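Local coordinates for sugar kinase (Agrobacterium tumefaciens, PDB 2RBC), which probably phosphorylates a sugar or related small substrate at the expense of ATP, as a kinase of the ribokinase (pfkB) family, at residues A303-T308 against E320-A325; A246-T251 against A294-S299. One frame throughout, in Å; residues are numbered along the deposited sequence.

Contact 1 (A303-T308 against E320-A325); sequences AALKCT and EETEEA
Leu305 reaches out from the last turns of helix 292-307 and lays one methyl, CD1, against the flank of helix 319-330. That single carbon does nearly all the touching. Leu305 CD1 lies 3.7 Å from Thr322 CA and settles between consecutive turns of the second helix, with Glu321 O 3.9 Å away from it. The first torsion of Leu305 explains the reach, for CG stands opposite the carbonyl carbon and beside the backbone N (chi1 -80°), which carries the branch out towards the neighbouring helix. Ala325 brings its CB to 4.0 Å from Leu305 CD1 and also touches Val301, one turn before Leu305. Thr322 meets the methyl chiefly through its CA; its OG1 comes within 3.9 Å of Leu305 CD1 but is hydrogen-bonded to the carbonyl of Thr318, just before the helix. The two helices cross at a steep angle, 107° between the short segments, with their axes 10.5 Å apart at closest, and a separation of this size leaves a long side chain to bridge the gap between them. Pro317, in the loop that leads into helix 319-330, touches Leu305 as well. Behind the leucine the helix is finishing: the carbonyl of Leu305 accepts both the backbone N of Thr308 and its hydroxyl, OG1 lying 2.6 Å from Leu305 O in the carbonyl plane, so two bonds from one residue grip the same oxygen where the helix gives way to loop. Across the interface itself the chemistry is entirely van der Waals. With Leu305 and Ala325 still partly exposed, this is consistent with association by shape and modest apolar burial rather than by directed polar bonds.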
loop_
_atom_site.group_PDB
_atom_site.type_symbol
_atom_site.label_atom_id
_atom_site.label_comp_id
_atom_site.label_asym_id
_atom_site.label_seq_id
_atom_site.Cartn_x
_atom_site.Cartn_y
_atom_site.Cartn_z
ATOM N N ALA A 303 -4.733 25.337 -7.785
ATOM C CA ALA A 303 -4.631 23.999 -8.394
ATOM C C ALA A 303 -3.370 23.859 -9.214
ATOM O O ALA A 303 -2.656 22.890 -9.090
ATOM C CB ALA A 303 -5.874 23.700 -9.250
ATOM N N ALA A 304 -3.064 24.874 -10.017
ATOM C CA ALA A 304 -1.833 24.925 -10.831
ATOM C C ALA A 304 -0.582 24.769 -9.963
ATOM O O ALA A 304 0.297 23.948 -10.248
ATOM C CB ALA A 304 -1.788 26.230 -11.701
ATOM N N LEU A 305 -0.507 25.523 -8.877
ATOM C CA LEU A 305 0.613 25.426 -7.976
ATOM C C LEU A 305 0.781 24.009 -7.465
ATOM O O LEU A 305 1.901 23.465 -7.488
ATOM C CB LEU A 305 0.475 26.420 -6.813
ATOM C CG LEU A 305 0.883 27.868 -7.133
ATOM C CD1 LEU A 305 0.247 28.814 -6.106
ATOM C CD2 LEU A 305 2.334 28.005 -7.044
ATOM N N LYS A 306 -0.320 23.393 -7.055
ATOM C CA LYS A 306 -0.249 22.061 -6.478
ATOM C C LYS A 306 0.298 21.055 -7.490
ATOM O O LYS A 306 0.951 20.085 -7.106
ATOM C CB LYS A 306 -1.627 21.629 -5.995
ATOM C CG LYS A 306 -1.679 20.288 -5.265
ATOM C CD LYS A 306 -2.597 19.326 -5.971
ATOM C CE LYS A 306 -2.006 18.782 -7.254
ATOM N NZ LYS A 306 -0.832 17.860 -7.007
ATOM N N CYS A 307 0.046 21.294 -8.768
ATOM C CA CYS A 307 0.470 20.368 -9.842
ATOM C C CYS A 307 1.966 20.290 -10.066
ATOM O O CYS A 307 2.454 19.328 -10.662
ATOM C CB CYS A 307 -0.239 20.688 -11.178
ATOM S SG CYS A 307 -1.979 20.277 -11.215
ATOM N N THR A 308 2.703 21.267 -9.549
ATOM C CA THR A 308 4.140 21.338 -9.717
ATOM C C THR A 308 4.938 20.582 -8.683
ATOM O O THR A 308 6.155 20.574 -8.751
ATOM C CB THR A 308 4.590 22.816 -9.741
ATOM O OG1 THR A 308 4.352 23.413 -8.463
ATOM C CG2 THR A 308 3.837 23.557 -10.825
ATOM N N GLU A 320 -1.126 33.022 0.559
ATOM C CA GLU A 320 -0.103 33.983 0.171
ATOM C C GLU A 320 0.594 33.590 -1.147
ATOM O O GLU A 320 0.710 34.396 -2.069
ATOM C CB GLU A 320 0.919 34.101 1.298
ATOM C CG GLU A 320 0.373 34.709 2.619
ATOM C CD GLU A 320 -0.671 33.829 3.343
ATOM O OE1 GLU A 320 -0.587 32.561 3.254
ATOM O OE2 GLU A 320 -1.582 34.442 3.981
ATOM N N GLU A 321 1.018 32.337 -1.236
ATOM C CA GLU A 321 1.670 31.805 -2.452
ATOM C C GLU A 321 0.759 31.915 -3.656
ATOM O O GLU A 321 1.208 32.323 -4.736
ATOM C CB GLU A 321 2.126 30.352 -2.292
ATOM C CG GLU A 321 3.315 30.215 -1.405
ATOM C CD GLU A 321 3.605 28.818 -0.943
ATOM O OE1 GLU A 321 2.796 27.860 -1.144
ATOM O OE2 GLU A 321 4.692 28.678 -0.342
ATOM N N THR A 322 -0.519 31.567 -3.466
ATOM C CA THR A 322 -1.536 31.677 -4.524
ATOM C C THR A 322 -1.785 33.142 -4.937
ATOM O O THR A 322 -1.796 33.471 -6.142
ATOM C CB THR A 322 -2.878 30.975 -4.125
ATOM O OG1 THR A 322 -2.625 29.656 -3.578
ATOM C CG2 THR A 322 -3.831 30.847 -5.364
ATOM N N GLU A 323 -1.928 34.034 -3.952
ATOM C CA GLU A 323 -2.181 35.444 -4.250
ATOM C C GLU A 323 -1.030 36.054 -5.048
ATOM O O GLU A 323 -1.257 36.812 -5.998
ATOM C CB GLU A 323 -2.399 36.295 -2.988
ATOM C CG GLU A 323 -3.583 35.949 -2.062
ATOM C CD GLU A 323 -4.907 36.406 -2.544
ATOM O OE1 GLU A 323 -4.947 37.072 -3.622
ATOM O OE2 GLU A 323 -5.926 36.089 -1.848
ATOM N N GLU A 324 0.206 35.750 -4.661
ATOM C CA GLU A 324 1.353 36.309 -5.351
ATOM C C GLU A 324 1.487 35.716 -6.749
ATOM O O GLU A 324 1.735 36.431 -7.686
ATOM C CB GLU A 324 2.629 36.117 -4.538
ATOM C CG GLU A 324 3.922 36.591 -5.187
ATOM C CD GLU A 324 3.931 38.055 -5.578
ATOM O OE1 GLU A 324 3.163 38.862 -5.013
ATOM O OE2 GLU A 324 4.723 38.422 -6.466
ATOM N N ALA A 325 1.343 34.396 -6.872
ATOM C CA ALA A 325 1.376 33.761 -8.178
ATOM C C ALA A 325 0.343 34.376 -9.119
ATOM O O ALA A 325 0.627 34.716 -10.291
ATOM C CB ALA A 325 1.178 32.221 -8.034
#

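Contact 2 (A246-T251 against A294-S299); sequences AGCWWT and AAVRLS. With SO4 (sulfate ion), chain B.
Val296 points from helix 292-307 onto strand 248-251 and divides its two methyls between two strand residues. CG2 sits over one face of the Trp250 indole, 4.2 Å from the centroid of the six-membered ring and 15° off its normal, a CH-pi contact displaced towards the rim near CE3. The other methyl, CG1, lies 3.9 Å from Cys248 SG and equally close to that residue's CB. CG1 stands anti to the backbone N (chi1 170°) while CG2 flanks it, and this fork lets one valine serve both partners. Cys248 and Trp250, two positions apart, turn the same side of the strand to the helix, whereas Trp249 between them points away from it. Further partners fix the indole: Phe238 and His259 of the adjoining strands meet its rings, and NE1 is hydrogen-bonded to Glu252.

The tight part of the contact is this buried apolar patch. The next helix residue, the partly exposed Arg297, does not meet the strand; it extends its chain from CG to NE and turns to a sulfate ion that probably came from the crystallisation liquor. Arg297 NH2 donates to sulfate O2 at 2.9 Å, with an N-H...O angle of 144°, and O2 lies at the edge of the guanidinium, near its plane. Val296 and Trp250 both touch Gln261, whose OE1 accepts from Arg297 NE and whose NE2 joins Arg332 in binding the sulfate.

The strand pairs antiparallel with 238-242 and 258-261, beyond the parallel part of the main sheet. A helix packed on such a sheet is the layered alpha/beta arrangement of the ribokinase fold, here at its antiparallel margin.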
loop_
_atom_site.group_PDB
_atom_site.type_symbol
_atom_site.label_atom_id
_atom_site.label_comp_id
_atom_site.label_asym_id
_atom_site.label_seq_id
_atom_site.Cartn_x
_atom_site.Cartn_y
_atom_site.Cartn_z
ATOM N N ALA A 246 -6.782 23.374 -19.699
ATOM C CA ALA A 246 -7.628 24.023 -20.706
ATOM C C ALA A 246 -8.590 25.092 -20.125
ATOM O O ALA A 246 -9.269 25.823 -20.883
ATOM C CB ALA A 246 -8.387 22.974 -21.546
ATOM N N GLY A 247 -8.618 25.210 -18.795
ATOM C CA GLY A 247 -9.326 26.289 -18.135
ATOM C C GLY A 247 -10.636 25.808 -17.528
ATOM O O GLY A 247 -10.822 24.631 -17.234
ATOM N N CYS A 248 -11.555 26.741 -17.378
ATOM C CA CYS A 248 -12.822 26.519 -16.669
ATOM C C CYS A 248 -13.930 27.353 -17.324
ATOM O O CYS A 248 -13.768 28.549 -17.534
ATOM C CB CYS A 248 -12.640 26.902 -15.216
ATOM S SG CYS A 248 -14.127 26.750 -14.257
ATOM N N TRP A 249 -15.025 26.687 -17.685
ATOM C CA TRP A 249 -16.210 27.321 -18.230
ATOM C C TRP A 249 -17.292 27.314 -17.182
ATOM O O TRP A 249 -17.413 26.349 -16.446
ATOM C CB TRP A 249 -16.728 26.537 -19.432
ATOM C CG TRP A 249 -15.913 26.718 -20.671
ATOM C CD1 TRP A 249 -16.168 27.584 -21.687
ATOM C CD2 TRP A 249 -14.717 26.021 -21.026
ATOM N NE1 TRP A 249 -15.211 27.466 -22.655
ATOM C CE2 TRP A 249 -14.319 26.500 -22.286
ATOM C CE3 TRP A 249 -13.963 25.012 -20.410
ATOM C CZ2 TRP A 249 -13.187 26.033 -22.948
ATOM C CZ3 TRP A 249 -12.822 24.524 -21.088
ATOM C CH2 TRP A 249 -12.444 25.054 -22.332
ATOM N N TRP A 250 -18.075 28.388 -17.092
ATOM C CA TRP A 250 -19.173 28.398 -16.105
ATOM C C TRP A 250 -20.320 29.285 -16.529
ATOM O O TRP A 250 -20.175 30.168 -17.399
ATOM C CB TRP A 250 -18.675 28.821 -14.693
ATOM C CG TRP A 250 -18.488 30.326 -14.465
ATOM C CD1 TRP A 250 -19.385 31.178 -13.919
ATOM C CD2 TRP A 250 -17.320 31.098 -14.747
ATOM N NE1 TRP A 250 -18.863 32.450 -13.854
ATOM C CE2 TRP A 250 -17.587 32.423 -14.349
ATOM C CE3 TRP A 250 -16.060 30.794 -15.299
ATOM C CZ2 TRP A 250 -16.656 33.461 -14.513
ATOM C CZ3 TRP A 250 -15.135 31.804 -15.437
ATOM C CH2 TRP A 250 -15.437 33.129 -15.036
ATOM N N THR A 251 -21.454 29.025 -15.878
ATOM C CA THR A 251 -22.645 29.848 -15.959
ATOM C C THR A 251 -23.114 30.207 -14.537
ATOM O O THR A 251 -23.105 29.386 -13.607
ATOM C CB THR A 251 -23.792 29.142 -16.771
ATOM O OG1 THR A 251 -24.148 27.920 -16.129
ATOM C CG2 THR A 251 -23.401 28.837 -18.216
ATOM N N ALA A 294 -13.208 36.049 -9.907
ATOM C CA ALA A 294 -12.127 36.076 -8.878
ATOM C C ALA A 294 -11.925 34.704 -8.208
ATOM O O ALA A 294 -10.786 34.235 -8.011
ATOM C CB ALA A 294 -12.433 37.134 -7.832
ATOM N N ALA A 295 -13.039 34.049 -7.889
ATOM C CA ALA A 295 -13.026 32.737 -7.242
ATOM C C ALA A 295 -12.516 31.646 -8.179
ATOM O O ALA A 295 -11.768 30.776 -7.774
ATOM C CB ALA A 295 -14.394 32.408 -6.746
ATOM N N VAL A 296 -12.917 31.688 -9.439
ATOM C CA VAL A 296 -12.435 30.728 -10.400
ATOM C C VAL A 296 -10.935 30.927 -10.609
ATOM O O VAL A 296 -10.204 29.970 -10.711
ATOM C CB VAL A 296 -13.188 30.815 -11.706
ATOM C CG1 VAL A 296 -12.490 29.968 -12.774
ATOM C CG2 VAL A 296 -14.646 30.370 -11.537
ATOM N N ARG A 297 -10.493 32.173 -10.732
ATOM C CA ARG A 297 -9.058 32.464 -10.851
ATOM C C ARG A 297 -8.219 31.953 -9.695
ATOM O O ARG A 297 -7.204 31.286 -9.918
ATOM C CB ARG A 297 -8.803 33.965 -10.975
ATOM C CG ARG A 297 -9.047 34.491 -12.330
ATOM C CD ARG A 297 -9.139 35.970 -12.326
ATOM N NE ARG A 297 -9.213 36.457 -13.683
ATOM C CZ ARG A 297 -9.070 37.731 -14.020
ATOM N NH1 ARG A 297 -8.874 38.665 -13.103
ATOM N NH2 ARG A 297 -9.102 38.065 -15.286
ATOM N N LEU A 298 -8.616 32.287 -8.471
ATOM C CA LEU A 298 -7.884 31.866 -7.293
ATOM C C LEU A 298 -7.791 30.338 -7.206
ATOM O O LEU A 298 -6.719 29.810 -6.912
ATOM C CB LEU A 298 -8.549 32.415 -6.020
ATOM C CG LEU A 298 -7.813 32.258 -4.691
ATOM C CD1 LEU A 298 -6.574 33.156 -4.559
ATOM C CD2 LEU A 298 -8.806 32.437 -3.523
ATOM N N SER A 299 -8.914 29.654 -7.459
ATOM C CA SER A 299 -8.969 28.202 -7.421
ATOM C C SER A 299 -8.087 27.577 -8.492
ATOM O O SER A 299 -7.408 26.562 -8.236
ATOM C CB SER A 299 -10.405 27.743 -7.612
ATOM O OG SER A 299 -11.254 28.348 -6.672
HETATM S S SO4 B . -7.078 36.092 -17.745
HETATM O O1 SO4 B . -6.906 37.489 -18.130
HETATM O O2 SO4 B . -8.333 35.927 -17.028
HETATM O O3 SO4 B . -7.144 35.226 -18.927
HETATM O O4 SO4 B . -5.956 35.743 -16.877
#

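Helix 292-307 takes part in both contacts, meeting strand 248-251 in contact 2 and, nearer its C-terminal end, helix 319-330 in contact 1. Contact 2 is the buried one, a helix-on-sheet junction with an aromatic face and a sulfur among its apolar partners; contact 1, between two helices, is only partly buried and relies on aliphatic groups and backbone atoms. Their buried areas are nevertheless similar, 124 Å² in contact 1 and 128 Å² in contact 2. The centres lie 14 Å apart, and the two join directly where Thr322 CG2 packs 3.4 Å from Leu298 O. One helix thereby connects the antiparallel margin of the main sheet to the C-terminal helix.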